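Local coordinates for protein coronin (Toxoplasma gondii, PDB 4OZU) that probably binds actin filaments and contributes to host-cell invasion and egress by the parasite, this chain being its WD40 beta-propeller domain, at residues A40-I46 with N86-R92; G184-A188 with I198-R202. All blocks are in the same frame, centred on the assembly; numbering follows the deposited sequence.

Contact 1: residues A40-I46 with N86-R92. With ACT (acetate ion), chain C.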
ATOM      1  N   ALA A  40       4.024   6.748   3.172  1.00 25.98           N
ATOM      2  CA  ALA A  40       3.009   6.058   3.947  1.00 24.17           C
ATOM      3  C   ALA A  40       2.177   7.081   4.709  1.00 29.94           C
ATOM      4  O   ALA A  40       2.650   8.170   5.024  1.00 25.25           O
ATOM      5  CB  ALA A  40       3.639   5.069   4.904  1.00 23.11           C
ATOM      6  N   ALA A  41       0.926   6.733   4.977  1.00 21.82           N
ATOM      7  CA  ALA A  41       0.061   7.595   5.765  1.00 23.38           C
ATOM      8  C   ALA A  41      -0.965   6.758   6.504  1.00 27.87           C
ATOM      9  O   ALA A  41      -1.381   5.705   6.020  1.00 26.19           O
ATOM     10  CB  ALA A  41      -0.632   8.629   4.870  1.00 23.91           C
ATOM     11  N   ASN A  42      -1.350   7.209   7.693  1.00 22.51           N
ATOM     12  CA  ASN A  42      -2.515   6.651   8.360  1.00 23.65           C
ATOM     13  C   ASN A  42      -3.508   7.791   8.579  1.00 23.40           C
ATOM     14  O   ASN A  42      -3.483   8.768   7.832  1.00 24.68           O
ATOM     15  CB  ASN A  42      -2.131   5.914   9.656  1.00 21.16           C
ATOM     16  CG  ASN A  42      -1.531   6.817  10.731  1.00 22.58           C
ATOM     17  OD1 ASN A  42      -1.459   8.042  10.598  1.00 21.19           O
ATOM     18  ND2 ASN A  42      -1.108   6.192  11.824  1.00 23.43           N
ATOM     19  N   THR A  43      -4.396   7.686   9.558  1.00 26.95           N
ATOM     20  CA  THR A  43      -5.431   8.704   9.697  1.00 32.06           C
ATOM     21  C   THR A  43      -4.892  10.002  10.289  1.00 31.06           C
ATOM     22  O   THR A  43      -5.583  11.015  10.265  1.00 27.05           O
ATOM     23  CB  THR A  43      -6.599   8.217  10.571  1.00 29.91           C
ATOM     24  OG1 THR A  43      -6.119   7.849  11.870  1.00 28.61           O
ATOM     25  CG2 THR A  43      -7.289   7.028   9.920  1.00 31.26           C
ATOM     26  N   GLU A  44      -3.659   9.972  10.796  1.00 24.45           N
ATOM     27  CA  GLU A  44      -3.092  11.107  11.531  1.00 28.81           C
ATOM     28  C   GLU A  44      -1.781  11.612  10.935  1.00 26.87           C
ATOM     29  O   GLU A  44      -1.537  12.823  10.911  1.00 25.45           O
ATOM     30  CB  GLU A  44      -2.861  10.711  12.992  1.00 27.17           C
ATOM     31  CG  GLU A  44      -2.288  11.802  13.893  1.00 42.36           C
ATOM     32  CD  GLU A  44      -3.347  12.762  14.391  1.00 67.72           C
ATOM     33  OE1 GLU A  44      -4.504  12.671  13.926  1.00 58.44           O
ATOM     34  OE2 GLU A  44      -3.023  13.603  15.257  1.00 66.10           O
ATOM     35  N   TYR A  45      -0.947  10.693  10.459  1.00 26.62           N
ATOM     36  CA  TYR A  45       0.430  11.018  10.080  1.00 25.18           C
ATOM     37  C   TYR A  45       0.767  10.670   8.639  1.00 27.20           C
ATOM     38  O   TYR A  45       0.145   9.807   8.022  1.00 25.93           O
ATOM     39  CB  TYR A  45       1.430  10.291  10.988  1.00 27.80           C
ATOM     40  CG  TYR A  45       1.209  10.511  12.460  1.00 25.74           C
ATOM     41  CD1 TYR A  45       1.323  11.775  13.012  1.00 28.11           C
ATOM     42  CD2 TYR A  45       0.908   9.450  13.306  1.00 26.37           C
ATOM     43  CE1 TYR A  45       1.117  11.990  14.354  1.00 34.29           C
ATOM     44  CE2 TYR A  45       0.706   9.652  14.657  1.00 31.98           C
ATOM     45  CZ  TYR A  45       0.809  10.930  15.172  1.00 36.07           C
ATOM     46  OH  TYR A  45       0.613  11.166  16.512  1.00 36.46           O
ATOM     47  N   ILE A  46       1.784  11.353   8.129  1.00 23.59           N
ATOM     48  CA  ILE A  46       2.413  11.025   6.861  1.00 23.16           C
ATOM     49  C   ILE A  46       3.866  10.658   7.150  1.00 26.14           C
ATOM     50  O   ILE A  46       4.533  11.364   7.899  1.00 29.51           O
ATOM     51  CB  ILE A  46       2.378  12.218   5.873  1.00 21.11           C
ATOM     52  CG1 ILE A  46       0.937  12.657   5.591  1.00 22.71           C
ATOM     53  CG2 ILE A  46       3.094  11.870   4.576  1.00 25.53           C
ATOM     54  CD1 ILE A  46       0.841  14.031   4.943  1.00 29.47           C
ATOM     55  N   ASN A  86       5.334   1.329   6.314  1.00 21.49           N
ATOM     56  CA  ASN A  86       3.892   1.117   6.428  1.00 21.39           C
ATOM     57  C   ASN A  86       3.414   1.295   7.860  1.00 22.18           C
ATOM     58  O   ASN A  86       3.973   0.718   8.790  1.00 21.08           O
ATOM     59  CB  ASN A  86       3.495  -0.272   5.916  1.00 23.39           C
ATOM     60  CG  ASN A  86       3.131  -0.272   4.438  1.00 25.65           C
ATOM     61  OD1 ASN A  86       2.264   0.488   3.996  1.00 23.78           O
ATOM     62  ND2 ASN A  86       3.803  -1.114   3.666  1.00 23.79           N
ATOM     63  N   PHE A  87       2.381   2.111   8.029  1.00 20.51           N
ATOM     64  CA  PHE A  87       1.711   2.228   9.315  1.00 20.24           C
ATOM     65  C   PHE A  87       0.904   0.975   9.633  1.00 20.04           C
ATOM     66  O   PHE A  87       0.416   0.288   8.729  1.00 21.49           O
ATOM     67  CB  PHE A  87       0.787   3.440   9.326  1.00 19.48           C
ATOM     68  CG  PHE A  87       1.516   4.749   9.391  1.00 19.62           C
ATOM     69  CD1 PHE A  87       1.889   5.281  10.609  1.00 20.90           C
ATOM     70  CD2 PHE A  87       1.840   5.438   8.234  1.00 18.92           C
ATOM     71  CE1 PHE A  87       2.563   6.483  10.677  1.00 21.26           C
ATOM     72  CE2 PHE A  87       2.518   6.646   8.298  1.00 21.43           C
ATOM     73  CZ  PHE A  87       2.877   7.164   9.522  1.00 24.74           C
ATOM     74  N   SER A  88       0.764   0.683  10.920  1.00 22.43           N
ATOM     75  CA  SER A  88      -0.121  -0.385  11.359  1.00 22.20           C
ATOM     76  C   SER A  88      -1.552  -0.100  10.924  1.00 23.16           C
ATOM     77  O   SER A  88      -1.977   1.051  10.907  1.00 18.81           O
ATOM     78  CB  SER A  88      -0.086  -0.534  12.874  1.00 21.12           C
ATOM     79  OG  SER A  88      -1.161  -1.343  13.319  1.00 20.28           O
ATOM     80  N   PRO A  89      -2.306  -1.149  10.580  1.00 21.69           N
ATOM     81  CA  PRO A  89      -3.718  -0.923  10.256  1.00 18.76           C
ATOM     82  C   PRO A  89      -4.573  -0.555  11.461  1.00 17.94           C
ATOM     83  O   PRO A  89      -5.716  -0.116  11.284  1.00 19.11           O
ATOM     84  CB  PRO A  89      -4.177  -2.281   9.692  1.00 19.33           C
ATOM     85  CG  PRO A  89      -2.946  -3.054   9.428  1.00 23.23           C
ATOM     86  CD  PRO A  89      -1.912  -2.549  10.377  1.00 22.67           C
ATOM     87  N   PHE A  90      -4.044  -0.755  12.665  1.00 20.17           N
ATOM     88  CA  PHE A  90      -4.855  -0.662  13.877  1.00 22.19           C
ATOM     89  C   PHE A  90      -4.396   0.394  14.873  1.00 25.22           C
ATOM     90  O   PHE A  90      -5.215   1.060  15.491  1.00 24.41           O
ATOM     91  CB  PHE A  90      -4.872  -2.019  14.562  1.00 19.24           C
ATOM     92  CG  PHE A  90      -5.125  -3.153  13.618  1.00 19.88           C
ATOM     93  CD1 PHE A  90      -6.334  -3.254  12.947  1.00 20.84           C
ATOM     94  CD2 PHE A  90      -4.154  -4.111  13.392  1.00 20.26           C
ATOM     95  CE1 PHE A  90      -6.561  -4.288  12.073  1.00 18.09           C
ATOM     96  CE2 PHE A  90      -4.388  -5.155  12.519  1.00 22.76           C
ATOM     97  CZ  PHE A  90      -5.585  -5.239  11.861  1.00 16.93           C
ATOM     98  N   TYR A  91      -3.084   0.529  15.021  1.00 21.13           N
ATOM     99  CA  TYR A  91      -2.502   1.337  16.082  1.00 21.43           C
ATOM    100  C   TYR A  91      -1.849   2.575  15.496  1.00 21.28           C
ATOM    101  O   TYR A  91      -0.880   2.488  14.739  1.00 21.93           O
ATOM    102  CB  TYR A  91      -1.508   0.490  16.871  1.00 24.62           C
ATOM    103  CG  TYR A  91      -2.117  -0.842  17.248  1.00 30.16           C
ATOM    104  CD1 TYR A  91      -3.327  -0.900  17.925  1.00 27.33           C
ATOM    105  CD2 TYR A  91      -1.518  -2.037  16.882  1.00 27.83           C
ATOM    106  CE1 TYR A  91      -3.902  -2.110  18.252  1.00 32.96           C
ATOM    107  CE2 TYR A  91      -2.091  -3.254  17.205  1.00 28.39           C
ATOM    108  CZ  TYR A  91      -3.279  -3.285  17.889  1.00 32.47           C
ATOM    109  OH  TYR A  91      -3.852  -4.497  18.210  1.00 26.16           O
ATOM    110  N   ARG A  92      -2.421   3.723  15.844  1.00 25.57           N
ATOM    111  CA  ARG A  92      -2.084   4.992  15.221  1.00 28.56           C
ATOM    112  C   ARG A  92      -0.622   5.390  15.370  1.00 28.57           C
ATOM    113  O   ARG A  92      -0.092   6.138  14.545  1.00 24.41           O
ATOM    114  CB  ARG A  92      -2.954   6.096  15.809  1.00 36.00           C
ATOM    115  CG  ARG A  92      -2.778   7.411  15.101  1.00 57.74           C
ATOM    116  CD  ARG A  92      -4.101   8.023  14.735  1.00 75.24           C
ATOM    117  NE  ARG A  92      -4.619   8.859  15.814  1.00 75.80           N
ATOM    118  CZ  ARG A  92      -5.776   8.663  16.443  1.00101.24           C
ATOM    119  NH1 ARG A  92      -6.576   7.654  16.117  1.00 95.58           N
ATOM    120  NH2 ARG A  92      -6.142   9.493  17.408  1.00 64.18           N
TER
HETATM  121  C   ACT C 402      -5.064   4.682  12.390  1.00 33.39           C
HETATM  122  O   ACT C 402      -5.604   5.393  13.263  1.00 39.63           O
HETATM  123  OXT ACT C 402      -4.919   5.207  11.268  1.00 35.31           O
HETATM  124  CH3 ACT C 402      -4.625   3.278  12.674  1.00 29.78           C
HETATM  125  O   HOH W   1      -1.032   3.247  12.218  1.00 23.92           O

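Contact 2: residues G184-A188 with I198-R202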
ATOM      1  N   GLY A 184      -6.667 -11.970   5.129  1.00 18.65           N
ATOM      2  CA  GLY A 184      -5.570 -12.079   6.073  1.00 20.37           C
ATOM      3  C   GLY A 184      -4.884 -13.435   6.112  1.00 20.21           C
ATOM      4  O   GLY A 184      -4.028 -13.672   6.967  1.00 19.41           O
ATOM      5  N   ASP A 185      -5.237 -14.331   5.193  1.00 17.21           N
ATOM      6  CA  ASP A 185      -4.723 -15.699   5.267  1.00 16.97           C
ATOM      7  C   ASP A 185      -3.575 -15.950   4.293  1.00 23.93           C
ATOM      8  O   ASP A 185      -2.678 -16.740   4.584  1.00 27.06           O
ATOM      9  CB  ASP A 185      -5.849 -16.710   5.028  1.00 17.90           C
ATOM     10  CG  ASP A 185      -6.524 -16.555   3.682  1.00 25.58           C
ATOM     11  OD1 ASP A 185      -6.437 -15.469   3.066  1.00 21.06           O
ATOM     12  OD2 ASP A 185      -7.175 -17.541   3.259  1.00 26.43           O
ATOM     13  N   LEU A 186      -3.597 -15.266   3.157  1.00 19.81           N
ATOM     14  CA  LEU A 186      -2.632 -15.496   2.091  1.00 19.76           C
ATOM     15  C   LEU A 186      -1.874 -14.227   1.737  1.00 20.06           C
ATOM     16  O   LEU A 186      -2.384 -13.114   1.893  1.00 19.34           O
ATOM     17  CB  LEU A 186      -3.333 -16.040   0.847  1.00 17.76           C
ATOM     18  CG  LEU A 186      -4.053 -17.380   1.015  1.00 19.62           C
ATOM     19  CD1 LEU A 186      -4.812 -17.761  -0.258  1.00 22.39           C
ATOM     20  CD2 LEU A 186      -3.074 -18.483   1.405  1.00 23.36           C
ATOM     21  N   LEU A 187      -0.645 -14.424   1.268  1.00 20.98           N
ATOM     22  CA  LEU A 187       0.184 -13.355   0.748  1.00 18.13           C
ATOM     23  C   LEU A 187       0.414 -13.629  -0.729  1.00 20.05           C
ATOM     24  O   LEU A 187       0.507 -14.791  -1.139  1.00 22.12           O
ATOM     25  CB  LEU A 187       1.507 -13.286   1.503  1.00 22.46           C
ATOM     26  CG  LEU A 187       2.417 -12.108   1.166  1.00 21.52           C
ATOM     27  CD1 LEU A 187       2.326 -11.035   2.234  1.00 33.57           C
ATOM     28  CD2 LEU A 187       3.829 -12.605   1.009  1.00 30.46           C
ATOM     29  N   ALA A 188       0.446 -12.572  -1.527  1.00 18.88           N
ATOM     30  CA  ALA A 188       0.835 -12.677  -2.926  1.00 16.62           C
ATOM     31  C   ALA A 188       2.095 -11.870  -3.127  1.00 18.61           C
ATOM     32  O   ALA A 188       2.259 -10.795  -2.536  1.00 19.84           O
ATOM     33  CB  ALA A 188      -0.265 -12.200  -3.845  1.00 19.03           C
ATOM     34  N   ILE A 198       1.647 -17.282  -4.663  1.00 19.60           N
ATOM     35  CA  ILE A 198       0.728 -17.212  -3.537  1.00 18.76           C
ATOM     36  C   ILE A 198       1.290 -18.037  -2.383  1.00 20.16           C
ATOM     37  O   ILE A 198       1.667 -19.197  -2.565  1.00 20.84           O
ATOM     38  CB  ILE A 198      -0.673 -17.737  -3.900  1.00 21.25           C
ATOM     39  CG1 ILE A 198      -1.156 -17.145  -5.229  1.00 20.25           C
ATOM     40  CG2 ILE A 198      -1.642 -17.435  -2.774  1.00 22.70           C
ATOM     41  CD1 ILE A 198      -1.244 -15.632  -5.247  1.00 19.71           C
ATOM     42  N   VAL A 199       1.314 -17.434  -1.196  1.00 21.27           N
ATOM     43  CA  VAL A 199       1.956 -18.033  -0.025  1.00 22.00           C
ATOM     44  C   VAL A 199       0.996 -18.139   1.141  1.00 23.49           C
ATOM     45  O   VAL A 199       0.323 -17.163   1.478  1.00 21.75           O
ATOM     46  CB  VAL A 199       3.171 -17.208   0.430  1.00 22.07           C
ATOM     47  CG1 VAL A 199       3.853 -17.870   1.619  1.00 26.55           C
ATOM     48  CG2 VAL A 199       4.155 -17.034  -0.725  1.00 22.47           C
ATOM     49  N   ASP A 200       0.947 -19.328   1.746  1.00 24.03           N
ATOM     50  CA  ASP A 200       0.202 -19.563   2.980  1.00 22.49           C
ATOM     51  C   ASP A 200       1.188 -19.603   4.150  1.00 22.44           C
ATOM     52  O   ASP A 200       1.898 -20.594   4.332  1.00 25.78           O
ATOM     53  CB  ASP A 200      -0.590 -20.869   2.884  1.00 22.77           C
ATOM     54  CG  ASP A 200      -1.489 -21.116   4.097  1.00 26.63           C
ATOM     55  OD1 ASP A 200      -1.139 -20.695   5.221  1.00 24.84           O
ATOM     56  OD2 ASP A 200      -2.550 -21.752   3.918  1.00 32.37           O
ATOM     57  N   PRO A 201       1.248 -18.524   4.945  1.00 21.52           N
ATOM     58  CA  PRO A 201       2.262 -18.497   6.011  1.00 22.35           C
ATOM     59  C   PRO A 201       2.013 -19.487   7.145  1.00 24.65           C
ATOM     60  O   PRO A 201       2.971 -20.001   7.716  1.00 26.68           O
ATOM     61  CB  PRO A 201       2.186 -17.065   6.532  1.00 18.74           C
ATOM     62  CG  PRO A 201       0.811 -16.587   6.157  1.00 20.66           C
ATOM     63  CD  PRO A 201       0.496 -17.261   4.862  1.00 23.49           C
ATOM     64  N   ARG A 202       0.757 -19.745   7.483  1.00 22.83           N
ATOM     65  CA  ARG A 202       0.462 -20.671   8.568  1.00 24.25           C
ATOM     66  C   ARG A 202       0.802 -22.112   8.177  1.00 23.40           C
ATOM     67  O   ARG A 202       1.036 -22.954   9.044  1.00 26.75           O
ATOM     68  CB  ARG A 202      -1.000 -20.548   8.987  1.00 22.13           C
ATOM     69  CG  ARG A 202      -1.270 -19.272   9.779  1.00 21.13           C
ATOM     70  CD  ARG A 202      -2.721 -19.077  10.101  1.00 21.65           C
ATOM     71  NE  ARG A 202      -3.512 -18.889   8.893  1.00 23.88           N
ATOM     72  CZ  ARG A 202      -4.815 -18.642   8.894  1.00 21.85           C
ATOM     73  NH1 ARG A 202      -5.479 -18.558  10.041  1.00 23.50           N
ATOM     74  NH2 ARG A 202      -5.452 -18.491   7.749  1.00 20.56           N
TER
HETATM   75  O   HOH W   2      -2.040 -18.663   6.435  1.00 24.91           O

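Contact 1: residues A40-I46 with N86-R92
Ala40 and Asn86 bring their CA atoms to 5.6 Å where strands 40-41 and 82-87, each the edge strand of its own sheet, come together, and both segments then run on into loops that meet through side chains. The Phe87 side chain lies between the segments, and that of Asn42 crosses it at about a right angle, Asn42 CG over one face of the ring and offset toward the rim, with the amide and ring planes 31° apart. Ala40 O lies at the edge of the same ring, while Tyr45 CB meets Phe87 CZ obliquely at 3.7 Å.

Asn42 also carries the polar part of the contact. With CG set between the backbone N and the carbonyl carbon (chi1 64°), its OD1 turns back to accept from Glu44 N at 2.9 Å, above the carbonyl plane, and from Tyr45 N at 2.7 Å, almost in line with the C=O; the first bond makes an Asx turn, the two together an Asx motif that holds the amide fixed. ND2 then reaches across to Arg92 O at 2.9 Å, a bent bond (132° at the hydrogen) with the acceptor in the amide plane, and it also donates to a water lying between Ser88 O and Tyr91 O. Arg92 O sits at the edge of the Tyr45 ring, which has Glu44 CG over one face. Farther out, Arg92 CD packs on Glu44 CB at 3.4 Å, the Glu44 carboxylate being salt-bridged to Arg62. The Phe87 ring, with the Asx turn of Asn42 against its face, joins the innermost strands of adjacent blades in a WD40 beta-propeller.

Contact 2: residues G184-A188 with I198-R202
Leu187 and Val199 form the apolar centre as an antiparallel hydrogen-bonded pair, their CA atoms 5.1 Å apart and their side chains on one face of the sheet, where both reach Phe157 of strand 154-159. Two backbone bonds lock this pair: Leu187 N to Val199 O at 2.9 Å, nearly straight, and Val199 N to Leu187 O at 2.8 Å. The next pair, Ala188 with Ile198, is non-hydrogen-bonded and presents the other face. There Ile198 CG1 stands beside the backbone N and anti to the carbonyl carbon (chi1 -47°), from which CD1 comes up against Ala188 CB at 3.8 Å. Ala188 also leans on Cys221 and Trp223 of strand 220-223, which places the hairpin between two neighbouring blades.

Toward the loop end, Leu186 reaches Asp200 with one branch, CD2 lying 3.7 Å from Asp200 CB, while CD1 approaches Ile198 CG2. Pro201 follows, its CD pressed to 3.2 Å from Asp185 O. That carbonyl belongs to the polar edge: a water donates to Asp185 O and to Asp200 OD1, which also accepts from Ala203 N, and takes a bond from Arg202 NE at 2.9 Å, at the guanidinium edge and in its plane. Beyond it, Arg202 NH2 passes 3.3 Å from Asp185 CB, and the guanidinium bonds to Trp379 O, Glu383 O and Asn384 OD1 while making a cation-pi contact with Trp379. The chemistry grades from backbone pairing between apolar side chains to a three-way water bridge, consistent with a pairing held by backbone bonds and apolar faces, whereas Arg202 ties the loop end to the C-terminal part of the chain.

Both segments of contact 1 precede those of contact 2 in the sequence, and the two contacts do not touch: their centres lie about 23 Å apart and their nearest atoms about 9 Å. They share no sheet. Contact 1 joins different blades, bringing the sheet that holds strands 40-41 and 45-49 against the one that begins with strand 82-87. Contact 2 lies within a single blade, between the middle strands 187-191 and 195-200. The centre of contact 1 lies about 11 Å from the centre of the chain, that of contact 2 about 17 Å. Together they illustrate the two levels on which a propeller is built: strands paired into blades, and blades packed side by side round the axis.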